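Local coordinates for PCP domain (Thermobifida fusca, PDB 7KW3), which probably carries amino acid and peptide intermediates on a phosphopantetheine arm between the catalytic domains of a non-ribosomal peptide synthetase, at residues E8-L21 and L41-W54. Residues are numbered along the deposited sequence; the frame is centred on the assembly and turned at random.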
loop_
_atom_site.group_PDB
_atom_site.type_symbol
_atom_site.label_atom_id
_atom_site.label_comp_id
_atom_site.label_asym_id
_atom_site.label_seq_id
_atom_site.Cartn_x
_atom_site.Cartn_y
_atom_site.Cartn_z
ATOM N N GLU A 8 -2.386 7.141 -9.797
ATOM C CA GLU A 8 -1.663 5.923 -10.141
ATOM C C GLU A 8 -1.030 5.269 -8.909
ATOM O O GLU A 8 -1.104 4.045 -8.742
ATOM C CB GLU A 8 -0.611 6.260 -11.198
ATOM C CG GLU A 8 -0.045 5.077 -11.905
ATOM C CD GLU A 8 -0.960 4.546 -12.999
ATOM O OE1 GLU A 8 -1.686 5.334 -13.658
ATOM O OE2 GLU A 8 -0.937 3.320 -13.200
ATOM N N ALA A 9 -0.425 6.071 -8.015
ATOM C CA ALA A 9 0.182 5.511 -6.804
ATOM C C ALA A 9 -0.864 4.875 -5.891
ATOM O O ALA A 9 -0.661 3.763 -5.386
ATOM C CB ALA A 9 0.963 6.584 -6.045
ATOM N N GLU A 10 -1.992 5.562 -5.668
ATOM C CA GLU A 10 -3.089 4.958 -4.912
ATOM C C GLU A 10 -3.539 3.646 -5.536
ATOM O O GLU A 10 -3.720 2.651 -4.828
ATOM C CB GLU A 10 -4.265 5.930 -4.805
ATOM C CG GLU A 10 -3.974 7.117 -3.918
ATOM C CD GLU A 10 -5.151 8.060 -3.757
ATOM O OE1 GLU A 10 -4.922 9.128 -3.164
ATOM O OE2 GLU A 10 -6.289 7.748 -4.196
ATOM N N ALA A 11 -3.702 3.615 -6.864
ATOM C CA ALA A 11 -4.202 2.411 -7.522
ATOM C C ALA A 11 -3.220 1.262 -7.392
ATOM O O ALA A 11 -3.623 0.117 -7.153
ATOM C CB ALA A 11 -4.500 2.691 -8.991
ATOM N N ALA A 12 -1.927 1.550 -7.531
ATOM C CA ALA A 12 -0.935 0.499 -7.371
ATOM C C ALA A 12 -0.943 -0.042 -5.944
ATOM O O ALA A 12 -0.913 -1.264 -5.738
ATOM C CB ALA A 12 0.445 1.024 -7.758
ATOM N N LEU A 13 -1.030 0.847 -4.946
ATOM C CA LEU A 13 -0.977 0.393 -3.558
ATOM C C LEU A 13 -2.252 -0.351 -3.160
ATOM O O LEU A 13 -2.187 -1.331 -2.407
ATOM C CB LEU A 13 -0.708 1.571 -2.612
ATOM C CG LEU A 13 0.724 2.123 -2.629
ATOM C CD1 LEU A 13 0.867 3.360 -1.768
ATOM C CD2 LEU A 13 1.702 1.063 -2.195
ATOM N N CYS A 14 -3.417 0.093 -3.649
ATOM C CA CYS A 14 -4.644 -0.674 -3.438
ATOM C C CYS A 14 -4.469 -2.111 -3.908
ATOM O O CYS A 14 -4.798 -3.062 -3.189
ATOM C CB CYS A 14 -5.825 -0.038 -4.181
ATOM S SG CYS A 14 -6.496 1.461 -3.463
ATOM N N ALA A 15 -3.965 -2.284 -5.128
ATOM C CA ALA A 15 -3.809 -3.622 -5.673
ATOM C C ALA A 15 -2.835 -4.436 -4.834
ATOM O O ALA A 15 -3.077 -5.619 -4.564
ATOM C CB ALA A 15 -3.351 -3.542 -7.132
ATOM N N VAL A 16 -1.743 -3.806 -4.387
ATOM C CA VAL A 16 -0.734 -4.522 -3.614
ATOM C C VAL A 16 -1.253 -4.857 -2.215
ATOM O O VAL A 16 -0.998 -5.952 -1.702
ATOM C CB VAL A 16 0.576 -3.711 -3.574
ATOM C CG1 VAL A 16 1.556 -4.320 -2.578
ATOM C CG2 VAL A 16 1.212 -3.677 -4.954
ATOM N N TYR A 17 -1.992 -3.933 -1.581
ATOM C CA TYR A 17 -2.659 -4.251 -0.315
ATOM C C TYR A 17 -3.535 -5.485 -0.457
ATOM O O TYR A 17 -3.493 -6.393 0.379
ATOM C CB TYR A 17 -3.541 -3.100 0.156
ATOM C CG TYR A 17 -2.913 -2.018 0.993
ATOM C CD1 TYR A 17 -1.668 -1.489 0.678
ATOM C CD2 TYR A 17 -3.609 -1.471 2.067
ATOM C CE1 TYR A 17 -1.118 -0.466 1.431
ATOM C CE2 TYR A 17 -3.072 -0.448 2.824
ATOM C CZ TYR A 17 -1.830 0.056 2.500
ATOM O OH TYR A 17 -1.303 1.086 3.246
ATOM N N ALA A 18 -4.371 -5.510 -1.496
ATOM C CA ALA A 18 -5.282 -6.632 -1.681
ATOM C C ALA A 18 -4.508 -7.925 -1.885
ATOM O O ALA A 18 -4.855 -8.961 -1.309
ATOM C CB ALA A 18 -6.215 -6.361 -2.863
ATOM N N GLU A 19 -3.434 -7.873 -2.675
ATOM C CA GLU A 19 -2.656 -9.077 -2.928
ATOM C C GLU A 19 -1.940 -9.546 -1.666
ATOM O O GLU A 19 -1.924 -10.744 -1.363
ATOM C CB GLU A 19 -1.655 -8.818 -4.054
ATOM C CG GLU A 19 -0.695 -9.978 -4.309
ATOM C CD GLU A 19 0.636 -9.511 -4.905
ATOM O OE1 GLU A 19 1.632 -10.261 -4.791
ATOM O OE2 GLU A 19 0.692 -8.394 -5.480
ATOM N N VAL A 20 -1.358 -8.614 -0.910
ATOM C CA VAL A 20 -0.573 -8.983 0.266
ATOM C C VAL A 20 -1.482 -9.460 1.389
ATOM O O VAL A 20 -1.164 -10.424 2.092
ATOM C CB VAL A 20 0.304 -7.794 0.713
ATOM C CG1 VAL A 20 0.743 -7.948 2.147
ATOM C CG2 VAL A 20 1.514 -7.666 -0.188
ATOM N N LEU A 21 -2.620 -8.790 1.585
ATOM C CA LEU A 21 -3.546 -9.149 2.651
ATOM C C LEU A 21 -4.482 -10.288 2.266
ATOM O O LEU A 21 -5.252 -10.744 3.118
ATOM C CB LEU A 21 -4.374 -7.929 3.073
ATOM C CG LEU A 21 -3.597 -6.772 3.700
ATOM C CD1 LEU A 21 -4.434 -5.505 3.674
ATOM C CD2 LEU A 21 -3.191 -7.117 5.124
ATOM N N LEU A 41 3.803 -8.911 6.730
ATOM C CA LEU A 41 3.062 -8.415 5.581
ATOM C C LEU A 41 3.557 -7.042 5.144
ATOM O O LEU A 41 3.447 -6.700 3.960
ATOM C CB LEU A 41 1.573 -8.391 5.901
ATOM C CG LEU A 41 1.015 -9.784 6.204
ATOM C CD1 LEU A 41 -0.465 -9.707 6.528
ATOM C CD2 LEU A 41 1.258 -10.728 5.032
ATOM N N THR A 42 4.107 -6.256 6.078
ATOM C CA THR A 42 4.689 -4.964 5.722
ATOM C C THR A 42 5.903 -5.159 4.825
ATOM O O THR A 42 6.045 -4.490 3.792
ATOM C CB THR A 42 5.077 -4.191 6.988
ATOM O OG1 THR A 42 3.906 -3.860 7.737
ATOM C CG2 THR A 42 5.807 -2.901 6.641
ATOM N N LEU A 43 6.786 -6.083 5.210
ATOM C CA LEU A 43 7.918 -6.449 4.370
ATOM C C LEU A 43 7.457 -6.784 2.956
ATOM O O LEU A 43 8.029 -6.305 1.973
ATOM C CB LEU A 43 8.667 -7.631 4.993
ATOM C CG LEU A 43 10.022 -7.963 4.364
ATOM C CD1 LEU A 43 10.980 -6.825 4.617
ATOM C CD2 LEU A 43 10.609 -9.241 4.910
ATOM N N ARG A 44 6.399 -7.591 2.838
ATOM C CA ARG A 44 5.923 -7.987 1.515
ATOM C C ARG A 44 5.345 -6.807 0.755
ATOM O O ARG A 44 5.564 -6.679 -0.455
ATOM C CB ARG A 44 4.886 -9.099 1.639
ATOM C CG ARG A 44 5.486 -10.382 2.124
ATOM C CD ARG A 44 4.421 -11.411 2.413
ATOM N NE ARG A 44 5.000 -12.537 3.118
ATOM C CZ ARG A 44 4.300 -13.569 3.575
ATOM N NH1 ARG A 44 2.989 -13.605 3.397
ATOM N NH2 ARG A 44 4.909 -14.558 4.216
ATOM N N LEU A 45 4.588 -5.950 1.446
ATOM C CA LEU A 45 4.035 -4.756 0.817
ATOM C C LEU A 45 5.137 -3.883 0.222
ATOM O O LEU A 45 5.007 -3.397 -0.904
ATOM C CB LEU A 45 3.209 -3.972 1.842
ATOM C CG LEU A 45 2.851 -2.504 1.602
ATOM C CD1 LEU A 45 2.040 -2.334 0.327
ATOM C CD2 LEU A 45 2.070 -1.958 2.783
ATOM N N VAL A 46 6.238 -3.688 0.960
ATOM C CA VAL A 46 7.345 -2.870 0.461
ATOM C C VAL A 46 7.904 -3.442 -0.842
ATOM O O VAL A 46 8.068 -2.717 -1.830
ATOM C CB VAL A 46 8.445 -2.735 1.532
ATOM C CG1 VAL A 46 9.738 -2.176 0.912
ATOM C CG2 VAL A 46 7.970 -1.865 2.694
ATOM N N HIS A 47 8.219 -4.749 -0.857
ATOM C CA HIS A 47 8.729 -5.398 -2.069
ATOM C C HIS A 47 7.750 -5.289 -3.229
ATOM O O HIS A 47 8.152 -5.027 -4.367
ATOM C CB HIS A 47 8.994 -6.885 -1.830
ATOM C CG HIS A 47 9.948 -7.177 -0.721
ATOM N ND1 HIS A 47 11.020 -6.360 -0.424
ATOM C CD2 HIS A 47 10.005 -8.211 0.153
ATOM C CE1 HIS A 47 11.697 -6.879 0.587
ATOM N NE2 HIS A 47 11.104 -8.001 0.955
ATOM N N ARG A 48 6.473 -5.565 -2.976
ATOM C CA ARG A 48 5.535 -5.649 -4.084
ATOM C C ARG A 48 5.171 -4.265 -4.596
ATOM O O ARG A 48 4.939 -4.095 -5.797
ATOM C CB ARG A 48 4.307 -6.464 -3.661
ATOM C CG ARG A 48 4.553 -7.983 -3.773
ATOM C CD ARG A 48 3.659 -8.860 -2.879
ATOM N NE ARG A 48 4.401 -10.030 -2.373
ATOM C CZ ARG A 48 3.875 -11.095 -1.754
ATOM N NH1 ARG A 48 2.561 -11.198 -1.543
ATOM N NH2 ARG A 48 4.680 -12.074 -1.343
ATOM N N ALA A 49 5.179 -3.264 -3.714
ATOM C CA ALA A 49 5.013 -1.884 -4.155
ATOM C C ALA A 49 6.134 -1.473 -5.102
ATOM O O ALA A 49 5.889 -0.826 -6.128
ATOM C CB ALA A 49 4.962 -0.948 -2.942
ATOM N N ARG A 50 7.373 -1.849 -4.780
ATOM C CA ARG A 50 8.467 -1.536 -5.685
ATOM C C ARG A 50 8.269 -2.229 -7.029
ATOM O O ARG A 50 8.465 -1.613 -8.084
ATOM C CB ARG A 50 9.814 -1.916 -5.055
ATOM C CG ARG A 50 10.941 -2.033 -6.060
ATOM C CD ARG A 50 12.273 -2.324 -5.395
ATOM N NE ARG A 50 12.881 -1.074 -4.956
ATOM C CZ ARG A 50 13.588 -0.271 -5.753
ATOM N NH1 ARG A 50 13.789 -0.593 -7.035
ATOM N NH2 ARG A 50 14.108 0.855 -5.268
ATOM N N SER A 51 7.863 -3.507 -7.017
ATOM C CA SER A 51 7.559 -4.184 -8.276
ATOM C C SER A 51 6.488 -3.439 -9.063
ATOM O O SER A 51 6.540 -3.413 -10.293
ATOM C CB SER A 51 7.105 -5.626 -8.032
ATOM O OG SER A 51 8.123 -6.402 -7.432
ATOM N N ALA A 52 5.535 -2.810 -8.379
ATOM C CA ALA A 52 4.492 -2.044 -9.047
ATOM C C ALA A 52 4.906 -0.613 -9.370
ATOM O O ALA A 52 4.065 0.169 -9.814
ATOM C CB ALA A 52 3.219 -2.034 -8.201
ATOM N N GLY A 53 6.163 -0.252 -9.164
ATOM C CA GLY A 53 6.654 1.042 -9.582
ATOM C C GLY A 53 6.771 2.103 -8.505
ATOM O O GLY A 53 7.050 3.259 -8.839
ATOM N N TRP A 54 6.592 1.754 -7.230
ATOM C CA TRP A 54 6.525 2.747 -6.166
ATOM C C TRP A 54 7.431 2.359 -5.003
ATOM O O TRP A 54 7.350 1.246 -4.468
ATOM C CB TRP A 54 5.061 2.962 -5.730
ATOM C CG TRP A 54 4.300 3.513 -6.899
ATOM C CD1 TRP A 54 3.566 2.801 -7.815
ATOM C CD2 TRP A 54 4.289 4.876 -7.350
ATOM N NE1 TRP A 54 3.069 3.645 -8.779
ATOM C CE2 TRP A 54 3.496 4.921 -8.522
ATOM C CE3 TRP A 54 4.852 6.065 -6.864
ATOM C CZ2 TRP A 54 3.263 6.108 -9.227
ATOM C CZ3 TRP A 54 4.619 7.251 -7.563
ATOM C CH2 TRP A 54 3.829 7.260 -8.738
HETATM O O HOH W 1 1.115 -12.036 1.643
#
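A9 presses its methyl group onto the six-membered ring of W54 in a CH-pi contact, CB lying squarely over the face, 3.7 Å from the centroid. One turn on, A12 meets the five-membered part of the same indole, its CB 3.6 Å from W54 CD1. With CG beside the backbone N (chi1 -63°), the indole turns one face to A9, while A12 meets it obliquely. Replacing W54 by an alanine is likely to strip the aromatic face from A9 and leave a gap against A12. The tryptophan follows a Schellman motif closed by G53, in which W54 N hydrogen-bonds to A49 O and G53 N to R50 O. Helix 8-21 and the 41-51 segment of its partner run at 136°, their axes 9.6 Å apart at closest approach, two members of the small helical bundle characteristic of peptidyl carrier domains. Midway along, V16 sends CG1 between L45 and R48, 3.6 Å from L45 CD1, while its CG2 faces the R48 carbonyl. L45 also reaches the Y17 ring, CD2 standing 3.8 Å from Y17 CE1; the Y17 hydroxyl hydrogen-bonds to the P65 carbonyl. V20 is a knob in the hole formed by L41, R44, L45 and R48: CG1 rests near the L41 carbonyl, and CG2 approaches R48 CD to 3.6 Å. Beyond that contact the R48 chain bends at chi3, and its guanidinium, one face over R44 CB, makes a long salt bridge from NH1 to E19 OE1 (3.5 Å). The two charged planes are 7° apart, yet the chains cross at about a right angle and OE1 comes in obliquely. A water donates to V20 O and accepts from R44 NH1 in the guanidinium plane.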